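Local structure of nuclease-like protein (Chaetomium thermophilum, 6GRB) at residues S17-K20 and L21-H25; A56-T59 and L60-F64; S383-P386 and A387-V390. The protein probably cuts four-way Holliday junctions and 5'-flaps in DNA recombination, through the nuclease core and Gen1 C-terminal domain held in this chain. All blocks are in the same frame, centred on the assembly; numbering follows the deposited sequence.

How the contacts relate
Contacts 1 and 2 are both turns of helices in the XPG N-terminal region, helix 18-29 and helix 55-70, whereas contact 3 joins the end of strand 377-384 to the short helix 386-390 in the Gen1 C-terminal region. The three are separate: centres lie 21 to 25 Å apart, and none touches another. Contact 1 is the most buried, yet carries a salt bridge on its partly exposed side. Contact 2 is split between buried Ile57, Leu60, Phe61 and Phe64 and exposed Tyr62. Contact 3, whose nearest atom is about 30 Å from the DNA, is mixed in burial and closes by backbone bonds and apolar packing, aliphatic and aromatic; its one carboxylate pairs outside the segments.

Contact 1: S17-K20 and L21-H25; sequences SLCK and LAIDH
Asp24 OD2 receives Lys20 NZ at 2.8 Å, a salt bridge made one helical turn along the chain. The ammonium comes in on the syn lone pair of OD2, the side of the other oxygen, and a weak second bond of 3.3 Å joins NZ to Asp24 OD1, so both oxygens face the same charge. The lysine reaches there because CG stands anti to its backbone N (chi1 -175°), the chain runs extended as far as CE, and the last torsion, chi4 58°, turns NZ toward the two carboxylate oxygens. Beneath the ion pair the backbone bond from Asp24 N to Lys20 O fixes the spacing of the two residues.

Ser17 ends the edge strand 14-17 and is the N-cap of helix 18-29: its OG accepts from Lys20 N at 3.1 Å, while its carbonyl O takes Leu21 N. Strand thus passes straight into helix beside the mixed sheet of the XPG/PIN nuclease fold. The next two bonds of the helix are Ala22 N to Leu18 O, with an N-H...O angle of 169°, and Ile23 N to Cys19 O.

The apolar contacts leave in other directions. Leu18 CD1 meets Leu21 CD1 at 4.2 Å, and Leu21 goes on to pack against Val169 and Leu171 of strand 168-173. Cys19 SG lies 4.1 Å from Ile23 CG1; Thr377 of strand 377-384 touches both residues, and Ile23 also meets Ile447 of helix 445-451.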
ATOM      1  N   SER A  17       4.649   0.779 -11.809  1.00 58.52           N
ATOM      2  CA  SER A  17       5.027   2.046 -11.200  1.00 58.27           C
ATOM      3  C   SER A  17       3.898   2.600 -10.326  1.00 57.57           C
ATOM      4  O   SER A  17       2.798   2.868 -10.819  1.00 57.12           O
ATOM      5  CB  SER A  17       5.384   3.026 -12.318  1.00 58.30           C
ATOM      6  OG  SER A  17       5.256   4.370 -11.919  1.00 58.04           O
ATOM      7  N   LEU A  18       4.177   2.795  -9.036  1.00 55.62           N
ATOM      8  CA  LEU A  18       3.188   3.392  -8.135  1.00 54.93           C
ATOM      9  C   LEU A  18       2.684   4.737  -8.659  1.00 54.43           C
ATOM     10  O   LEU A  18       1.501   5.075  -8.527  1.00 53.96           O
ATOM     11  CB  LEU A  18       3.796   3.562  -6.743  1.00 55.07           C
ATOM     12  CG  LEU A  18       2.874   3.927  -5.586  1.00 54.43           C
ATOM     13  CD1 LEU A  18       1.593   3.089  -5.632  1.00 54.36           C
ATOM     14  CD2 LEU A  18       3.603   3.716  -4.263  1.00 54.74           C
ATOM     15  N   CYS A  19       3.576   5.520  -9.254  1.00 56.62           N
ATOM     16  CA  CYS A  19       3.145   6.737  -9.923  1.00 56.39           C
ATOM     17  C   CYS A  19       2.120   6.445 -11.023  1.00 56.12           C
ATOM     18  O   CYS A  19       1.188   7.229 -11.226  1.00 55.80           O
ATOM     19  CB  CYS A  19       4.360   7.478 -10.478  1.00 57.18           C
ATOM     20  SG  CYS A  19       3.949   8.818 -11.610  1.00 57.19           S
ATOM     21  N   LYS A  20       2.266   5.333 -11.752  1.00 57.31           N
ATOM     22  CA  LYS A  20       1.280   5.059 -12.800  1.00 57.24           C
ATOM     23  C   LYS A  20      -0.078   4.704 -12.206  1.00 57.05           C
ATOM     24  O   LYS A  20      -1.113   5.111 -12.739  1.00 57.00           O
ATOM     25  CB  LYS A  20       1.741   3.946 -13.729  1.00 57.75           C
ATOM     26  CG  LYS A  20       0.771   3.761 -14.887  1.00 57.86           C
ATOM     27  CD  LYS A  20       1.185   2.694 -15.860  1.00 58.38           C
ATOM     28  CE  LYS A  20      -0.026   2.182 -16.618  1.00 58.63           C
ATOM     29  NZ  LYS A  20      -0.669   3.331 -17.307  1.00 58.40           N
ATOM     30  N   LEU A  21      -0.102   3.963 -11.098  1.00 56.37           N
ATOM     31  CA  LEU A  21      -1.373   3.650 -10.458  1.00 56.48           C
ATOM     32  C   LEU A  21      -2.039   4.904  -9.929  1.00 56.09           C
ATOM     33  O   LEU A  21      -3.250   5.086 -10.081  1.00 56.33           O
ATOM     34  CB  LEU A  21      -1.169   2.662  -9.316  1.00 56.80           C
ATOM     35  CG  LEU A  21      -0.828   1.229  -9.668  1.00 57.53           C
ATOM     36  CD1 LEU A  21      -0.364   0.529  -8.398  1.00 57.83           C
ATOM     37  CD2 LEU A  21      -2.037   0.530 -10.275  1.00 58.27           C
ATOM     38  N   ALA A  22      -1.267   5.763  -9.263  1.00 55.44           N
ATOM     39  CA  ALA A  22      -1.833   6.994  -8.719  1.00 55.26           C
ATOM     40  C   ALA A  22      -2.408   7.881  -9.825  1.00 55.31           C
ATOM     41  O   ALA A  22      -3.522   8.404  -9.699  1.00 55.50           O
ATOM     42  CB  ALA A  22      -0.764   7.751  -7.925  1.00 55.06           C
ATOM     43  N   ILE A  23      -1.657   8.068 -10.917  1.00 55.83           N
ATOM     44  CA  ILE A  23      -2.086   9.012 -11.936  1.00 55.92           C
ATOM     45  C   ILE A  23      -3.190   8.422 -12.825  1.00 56.15           C
ATOM     46  O   ILE A  23      -4.072   9.156 -13.285  1.00 56.28           O
ATOM     47  CB  ILE A  23      -0.869   9.480 -12.747  1.00 56.09           C
ATOM     48  CG1 ILE A  23       0.086  10.273 -11.851  1.00 56.19           C
ATOM     49  CG2 ILE A  23      -1.285  10.329 -13.932  1.00 56.28           C
ATOM     50  CD1 ILE A  23      -0.450  11.640 -11.393  1.00 56.27           C
ATOM     51  N   ASP A  24      -3.158   7.109 -13.091  1.00 58.73           N
ATOM     52  CA  ASP A  24      -4.259   6.463 -13.801  1.00 59.16           C
ATOM     53  C   ASP A  24      -5.555   6.650 -13.031  1.00 59.43           C
ATOM     54  O   ASP A  24      -6.592   7.046 -13.593  1.00 59.74           O
ATOM     55  CB  ASP A  24      -3.977   4.969 -13.982  1.00 59.54           C
ATOM     56  CG  ASP A  24      -3.060   4.661 -15.172  1.00 59.62           C
ATOM     57  OD1 ASP A  24      -2.725   5.573 -15.984  1.00 59.46           O
ATOM     58  OD2 ASP A  24      -2.694   3.467 -15.321  1.00 60.02           O
ATOM     59  N   HIS A  25      -5.502   6.385 -11.729  1.00 56.15           N
ATOM     60  CA  HIS A  25      -6.685   6.493 -10.887  1.00 56.68           C
ATOM     61  C   HIS A  25      -7.176   7.934 -10.805  1.00 56.59           C
ATOM     62  O   HIS A  25      -8.388   8.191 -10.901  1.00 57.18           O
ATOM     63  CB  HIS A  25      -6.382   5.943  -9.501  1.00 56.80           C
ATOM     64  CG  HIS A  25      -7.576   5.884  -8.611  1.00 57.69           C
ATOM     65  ND1 HIS A  25      -8.057   6.984  -7.933  1.00 57.83           N
ATOM     66  CD2 HIS A  25      -8.393   4.853  -8.289  1.00 58.72           C
ATOM     67  CE1 HIS A  25      -9.128   6.633  -7.244  1.00 58.90           C
ATOM     68  NE2 HIS A  25      -9.343   5.346  -7.434  1.00 59.45           N
TER

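Contact 2: A56-T59 and L60-F64; sequences AIRT and LFYRF
Arg58 and Tyr62 run side by side and point the same way, one turn apart on helix 55-70. The closest side-chain approach sets an aliphatic carbon against the ring, Arg58 CG to Tyr62 CE2 at 3.9 Å; the guanidinium and ring planes stand 69° apart, which rules out a parallel stack. The polar end of Arg58 goes elsewhere, with NH1 bonded to Gly51 O. Among the other apolar contacts, Ile57 CG1 meets Leu60 CD2 at 4.2 Å, the two chains crossing at a slant.

The hydrogen bonds across the segments are those of the helix backbone: Phe61 N to Ile57 O, Tyr62 N to Arg58 O and Arg63 N to Thr59 O, each 2.9 Å long. The first and third are the straighter, both at 165° about the hydrogen, against 151° for the middle one. Arg63 starts beside its own backbone N, which brings CG to 3.2 Å from Thr59 O before the chain bends at chi2. Its far end belongs to Trp156, whose carbonyl O accepts from NH1 and whose ring it meets in a cation-pi contact.

Aromatic contacts complete the account. Phe61 CD1 sits 4.1 Å above one face of the Tyr62 ring, toward its rim. Phe61 itself lies edge-to-face with Phe314 and Trp316, and Phe64 does so with Phe110. Buried Ile57, Leu60, Phe61 and Phe64 with exposed Ala56 and Tyr62 give this part of helix 55-70 an amphipathic character, in the PIN-like XPG N-terminal region of the nuclease.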
ATOM      1  N   ALA A  56      15.684   4.019  11.172  1.00 70.09           N
ATOM      2  CA  ALA A  56      14.453   3.287  10.878  1.00 69.63           C
ATOM      3  C   ALA A  56      13.293   4.231  10.567  1.00 68.70           C
ATOM      4  O   ALA A  56      12.441   3.907   9.729  1.00 68.39           O
ATOM      5  CB  ALA A  56      14.099   2.375  12.031  1.00 69.55           C
ATOM      6  N   ILE A  57      13.290   5.428  11.149  1.00 66.43           N
ATOM      7  CA  ILE A  57      12.151   6.316  10.982  1.00 65.81           C
ATOM      8  C   ILE A  57      12.486   7.550  10.160  1.00 66.19           C
ATOM      9  O   ILE A  57      11.558   8.193   9.610  1.00 65.88           O
ATOM     10  CB  ILE A  57      11.568   6.648  12.377  1.00 65.51           C
ATOM     11  CG1 ILE A  57      10.278   7.457  12.379  1.00 65.20           C
ATOM     12  CG2 ILE A  57      12.566   7.380  13.258  1.00 65.98           C
ATOM     13  CD1 ILE A  57       9.658   7.440  13.744  1.00 65.26           C
ATOM     14  N   ARG A  58      13.793   7.819   9.941  1.00 68.33           N
ATOM     15  CA  ARG A  58      14.252   8.634   8.825  1.00 69.07           C
ATOM     16  C   ARG A  58      13.744   8.054   7.513  1.00 68.70           C
ATOM     17  O   ARG A  58      13.206   8.785   6.678  1.00 68.54           O
ATOM     18  CB  ARG A  58      15.767   8.759   8.827  1.00 70.00           C
ATOM     19  CG  ARG A  58      16.275  10.156   8.502  1.00 70.41           C
ATOM     20  CD  ARG A  58      17.749  10.306   8.841  1.00 70.94           C
ATOM     21  NE  ARG A  58      18.566   9.219   8.298  1.00 71.48           N
ATOM     22  CZ  ARG A  58      19.522   8.569   8.962  1.00 71.65           C
ATOM     23  NH1 ARG A  58      19.811   8.871  10.223  1.00 71.21           N
ATOM     24  NH2 ARG A  58      20.204   7.607   8.360  1.00 72.34           N
ATOM     25  N   THR A  59      13.868   6.735   7.320  1.00 68.00           N
ATOM     26  CA  THR A  59      13.446   6.194   6.030  1.00 67.98           C
ATOM     27  C   THR A  59      11.929   6.186   5.908  1.00 66.91           C
ATOM     28  O   THR A  59      11.397   6.314   4.797  1.00 66.77           O
ATOM     29  CB  THR A  59      14.025   4.794   5.774  1.00 68.77           C
ATOM     30  OG1 THR A  59      13.340   3.823   6.555  1.00 68.36           O
ATOM     31  CG2 THR A  59      15.469   4.751   6.141  1.00 69.75           C
ATOM     32  N   LEU A  60      11.221   6.053   7.028  1.00 61.56           N
ATOM     33  CA  LEU A  60       9.771   6.234   7.028  1.00 60.69           C
ATOM     34  C   LEU A  60       9.409   7.659   6.613  1.00 60.61           C
ATOM     35  O   LEU A  60       8.513   7.878   5.796  1.00 60.20           O
ATOM     36  CB  LEU A  60       9.234   5.901   8.427  1.00 60.39           C
ATOM     37  CG  LEU A  60       7.771   5.545   8.594  1.00 59.85           C
ATOM     38  CD1 LEU A  60       7.539   4.143   8.086  1.00 59.99           C
ATOM     39  CD2 LEU A  60       7.335   5.676  10.037  1.00 59.86           C
ATOM     40  N   PHE A  61      10.121   8.640   7.175  1.00 57.91           N
ATOM     41  CA  PHE A  61      10.037  10.028   6.734  1.00 58.46           C
ATOM     42  C   PHE A  61      10.193  10.144   5.212  1.00 58.50           C
ATOM     43  O   PHE A  61       9.373  10.780   4.545  1.00 58.35           O
ATOM     44  CB  PHE A  61      11.103  10.854   7.484  1.00 59.56           C
ATOM     45  CG  PHE A  61      11.202  12.286   7.040  1.00 60.60           C
ATOM     46  CD1 PHE A  61      12.053  12.649   6.011  1.00 60.91           C
ATOM     47  CD2 PHE A  61      10.452  13.275   7.656  1.00 60.92           C
ATOM     48  CE1 PHE A  61      12.138  13.966   5.591  1.00 61.65           C
ATOM     49  CE2 PHE A  61      10.528  14.585   7.233  1.00 61.79           C
ATOM     50  CZ  PHE A  61      11.367  14.932   6.205  1.00 62.09           C
ATOM     51  N   TYR A  62      11.233   9.521   4.646  1.00 64.89           N
ATOM     52  CA  TYR A  62      11.475   9.652   3.213  1.00 65.33           C
ATOM     53  C   TYR A  62      10.365   8.988   2.389  1.00 64.59           C
ATOM     54  O   TYR A  62       9.924   9.550   1.385  1.00 64.63           O
ATOM     55  CB  TYR A  62      12.863   9.105   2.862  1.00 66.42           C
ATOM     56  CG  TYR A  62      14.010  10.015   3.274  1.00 67.32           C
ATOM     57  CD1 TYR A  62      14.141  11.290   2.729  1.00 67.91           C
ATOM     58  CD2 TYR A  62      14.963   9.598   4.197  1.00 67.68           C
ATOM     59  CE1 TYR A  62      15.171  12.131   3.088  1.00 68.80           C
ATOM     60  CE2 TYR A  62      16.013  10.436   4.571  1.00 68.48           C
ATOM     61  CZ  TYR A  62      16.109  11.706   4.009  1.00 69.02           C
ATOM     62  OH  TYR A  62      17.147  12.542   4.362  1.00 69.81           O
ATOM     63  N   ARG A  63       9.850   7.833   2.827  1.00 64.45           N
ATOM     64  CA  ARG A  63       8.685   7.238   2.161  1.00 63.81           C
ATOM     65  C   ARG A  63       7.445   8.132   2.236  1.00 62.99           C
ATOM     66  O   ARG A  63       6.611   8.108   1.327  1.00 62.63           O
ATOM     67  CB  ARG A  63       8.353   5.865   2.762  1.00 63.66           C
ATOM     68  CG  ARG A  63       9.491   4.865   2.716  1.00 64.89           C
ATOM     69  CD  ARG A  63       9.369   3.898   1.559  1.00 65.85           C
ATOM     70  NE  ARG A  63      10.569   3.070   1.424  1.00 67.53           N
ATOM     71  CZ  ARG A  63      10.591   1.902   0.783  1.00 68.90           C
ATOM     72  NH1 ARG A  63       9.471   1.443   0.232  1.00 68.83           N
ATOM     73  NH2 ARG A  63      11.723   1.196   0.700  1.00 70.16           N
ATOM     74  N   PHE A  64       7.288   8.899   3.318  1.00 54.36           N
ATOM     75  CA  PHE A  64       6.140   9.797   3.435  1.00 54.25           C
ATOM     76  C   PHE A  64       6.251  10.963   2.452  1.00 54.75           C
ATOM     77  O   PHE A  64       5.240  11.397   1.878  1.00 54.63           O
ATOM     78  CB  PHE A  64       6.002  10.313   4.875  1.00 54.74           C
ATOM     79  CG  PHE A  64       5.498   9.291   5.847  1.00 54.31           C
ATOM     80  CD1 PHE A  64       5.328   7.968   5.468  1.00 53.68           C
ATOM     81  CD2 PHE A  64       5.152   9.655   7.144  1.00 54.84           C
ATOM     82  CE1 PHE A  64       4.844   7.027   6.363  1.00 53.54           C
ATOM     83  CE2 PHE A  64       4.649   8.705   8.056  1.00 54.56           C
ATOM     84  CZ  PHE A  64       4.510   7.391   7.669  1.00 53.91           C
TER

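Contact 3: S383-P386 and A387-V390; sequences SFIP and AELV
Ile385 and Glu388 meet at their bases, their side chains crossing at a slant: Ile385 CB is 3.5 Å from Glu388 CB, and Ile385 CG2 lies 3.7 Å from the same carbon. The methyl is placed there because CG2 stands anti to the backbone N of Ile385, while CG1, set beside that nitrogen at chi1 -51°, sends its end away from the helix. Glu388 is extended beyond CG and carries its carboxylate past the isoleucine; Glu388 OE1 stays 4.1 Å from Ile385 CG1, and the charge is answered by a salt bridge from OE2 to Lys363.

Phe384 and Leu389 form the second pair. Leu389 CD1 approaches Phe384 CD2 at 4.3 Å, obliquely to the ring. Both side chains also touch Leu334 of helix 318-340, so the pair is covered from that helix, while Phe384 reaches Ala441 of strand 439-444 as well.

Val390 meets the carbonyl of Pro386: its CG2, anti to its own carbonyl carbon, comes within 3.1 Å of Pro386 O, the same oxygen that accepts Val390 N at 3.0 Å. That bond is bent, 140° at the hydrogen, whereas Leu389 N to Ile385 O is shorter, 2.8 Å, and the donor sits almost in line with the carbonyl, at 172° about the oxygen.

Ile385 is the N-cap residue and Pro386 the first residue of the helix, a position where proline's missing N-H costs no helical bond. This strand-to-helix turn follows strand 377-384 of the three-stranded antiparallel sheet in the Gen1 C-terminal domain, whose family belongs to the SH3 clan.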
ATOM      1  N   SER A 383      10.170  24.251 -12.325  1.00 74.95           N
ATOM      2  CA  SER A 383      11.021  25.072 -11.479  1.00 76.82           C
ATOM      3  C   SER A 383      10.201  25.651 -10.360  1.00 76.64           C
ATOM      4  O   SER A 383       9.031  25.877 -10.519  1.00 75.30           O
ATOM      5  CB  SER A 383      11.676  26.207 -12.261  1.00 77.90           C
ATOM      6  OG  SER A 383      10.736  27.121 -12.767  1.00 76.95           O
ATOM      7  N   PHE A 384      10.854  25.938  -9.248  1.00 74.40           N
ATOM      8  CA  PHE A 384      10.227  26.420  -8.021  1.00 74.26           C
ATOM      9  C   PHE A 384      11.331  26.868  -7.066  1.00 76.38           C
ATOM     10  O   PHE A 384      12.505  26.517  -7.236  1.00 77.76           O
ATOM     11  CB  PHE A 384       9.352  25.337  -7.371  1.00 72.18           C
ATOM     12  CG  PHE A 384      10.098  24.071  -7.036  1.00 72.00           C
ATOM     13  CD1 PHE A 384      10.259  23.073  -7.980  1.00 71.42           C
ATOM     14  CD2 PHE A 384      10.637  23.875  -5.775  1.00 72.33           C
ATOM     15  CE1 PHE A 384      10.948  21.908  -7.678  1.00 71.45           C
ATOM     16  CE2 PHE A 384      11.325  22.711  -5.469  1.00 72.00           C
ATOM     17  CZ  PHE A 384      11.475  21.727  -6.430  1.00 71.73           C
ATOM     18  N   ILE A 385      10.945  27.643  -6.053  1.00 74.83           N
ATOM     19  CA  ILE A 385      11.886  28.142  -5.056  1.00 76.79           C
ATOM     20  C   ILE A 385      11.661  27.340  -3.769  1.00 75.40           C
ATOM     21  O   ILE A 385      10.652  27.570  -3.086  1.00 74.44           O
ATOM     22  CB  ILE A 385      11.726  29.650  -4.809  1.00 78.20           C
ATOM     23  CG1 ILE A 385      11.745  30.436  -6.132  1.00 78.32           C
ATOM     24  CG2 ILE A 385      12.827  30.150  -3.856  1.00 80.51           C
ATOM     25  CD1 ILE A 385      13.133  30.680  -6.712  1.00 79.64           C
ATOM     26  N   PRO A 386      12.558  26.412  -3.419  1.00 76.51           N
ATOM     27  CA  PRO A 386      12.290  25.537  -2.254  1.00 74.54           C
ATOM     28  C   PRO A 386      11.923  26.274  -0.972  1.00 74.91           C
ATOM     29  O   PRO A 386      10.906  25.947  -0.351  1.00 73.59           O
ATOM     30  CB  PRO A 386      13.602  24.753  -2.123  1.00 74.61           C
ATOM     31  CG  PRO A 386      14.123  24.670  -3.510  1.00 75.95           C
ATOM     32  CD  PRO A 386      13.753  25.985  -4.170  1.00 77.74           C
ATOM     33  N   ALA A 387      12.716  27.267  -0.562  1.00 77.30           N
ATOM     34  CA  ALA A 387      12.420  28.006   0.666  1.00 78.15           C
ATOM     35  C   ALA A 387      11.147  28.835   0.540  1.00 78.80           C
ATOM     36  O   ALA A 387      10.431  29.022   1.530  1.00 78.98           O
ATOM     37  CB  ALA A 387      13.601  28.906   1.042  1.00 80.18           C
ATOM     38  N   GLU A 388      10.845  29.337  -0.657  1.00 80.28           N
ATOM     39  CA  GLU A 388       9.587  30.049  -0.857  1.00 80.17           C
ATOM     40  C   GLU A 388       8.399  29.102  -0.730  1.00 77.82           C
ATOM     41  O   GLU A 388       7.378  29.449  -0.125  1.00 77.90           O
ATOM     42  CB  GLU A 388       9.606  30.756  -2.220  1.00 80.56           C
ATOM     43  CG  GLU A 388       8.293  31.384  -2.675  1.00 79.70           C
ATOM     44  CD  GLU A 388       8.459  32.256  -3.931  1.00 80.07           C
ATOM     45  OE1 GLU A 388       9.412  33.067  -3.978  1.00 81.74           O
ATOM     46  OE2 GLU A 388       7.642  32.135  -4.870  1.00 78.60           O
ATOM     47  N   LEU A 389       8.532  27.883  -1.257  1.00 77.88           N
ATOM     48  CA  LEU A 389       7.431  26.925  -1.229  1.00 75.76           C
ATOM     49  C   LEU A 389       7.198  26.352   0.170  1.00 75.45           C
ATOM     50  O   LEU A 389       6.057  26.047   0.530  1.00 74.75           O
ATOM     51  CB  LEU A 389       7.725  25.806  -2.229  1.00 74.19           C
ATOM     52  CG  LEU A 389       6.648  24.764  -2.536  1.00 71.98           C
ATOM     53  CD1 LEU A 389       6.757  24.315  -3.971  1.00 71.27           C
ATOM     54  CD2 LEU A 389       6.797  23.575  -1.588  1.00 70.77           C
ATOM     55  N   VAL A 390       8.262  26.194   0.962  1.00 74.79           N
ATOM     56  CA  VAL A 390       8.161  25.497   2.243  1.00 74.33           C
ATOM     57  C   VAL A 390       7.702  26.442   3.352  1.00 76.40           C
ATOM     58  O   VAL A 390       6.932  26.045   4.234  1.00 76.39           O
ATOM     59  CB  VAL A 390       9.506  24.815   2.577  1.00 73.83           C
ATOM     60  CG1 VAL A 390       9.488  24.194   3.974  1.00 73.47           C
ATOM     61  CG2 VAL A 390       9.818  23.739   1.550  1.00 72.08           C
TER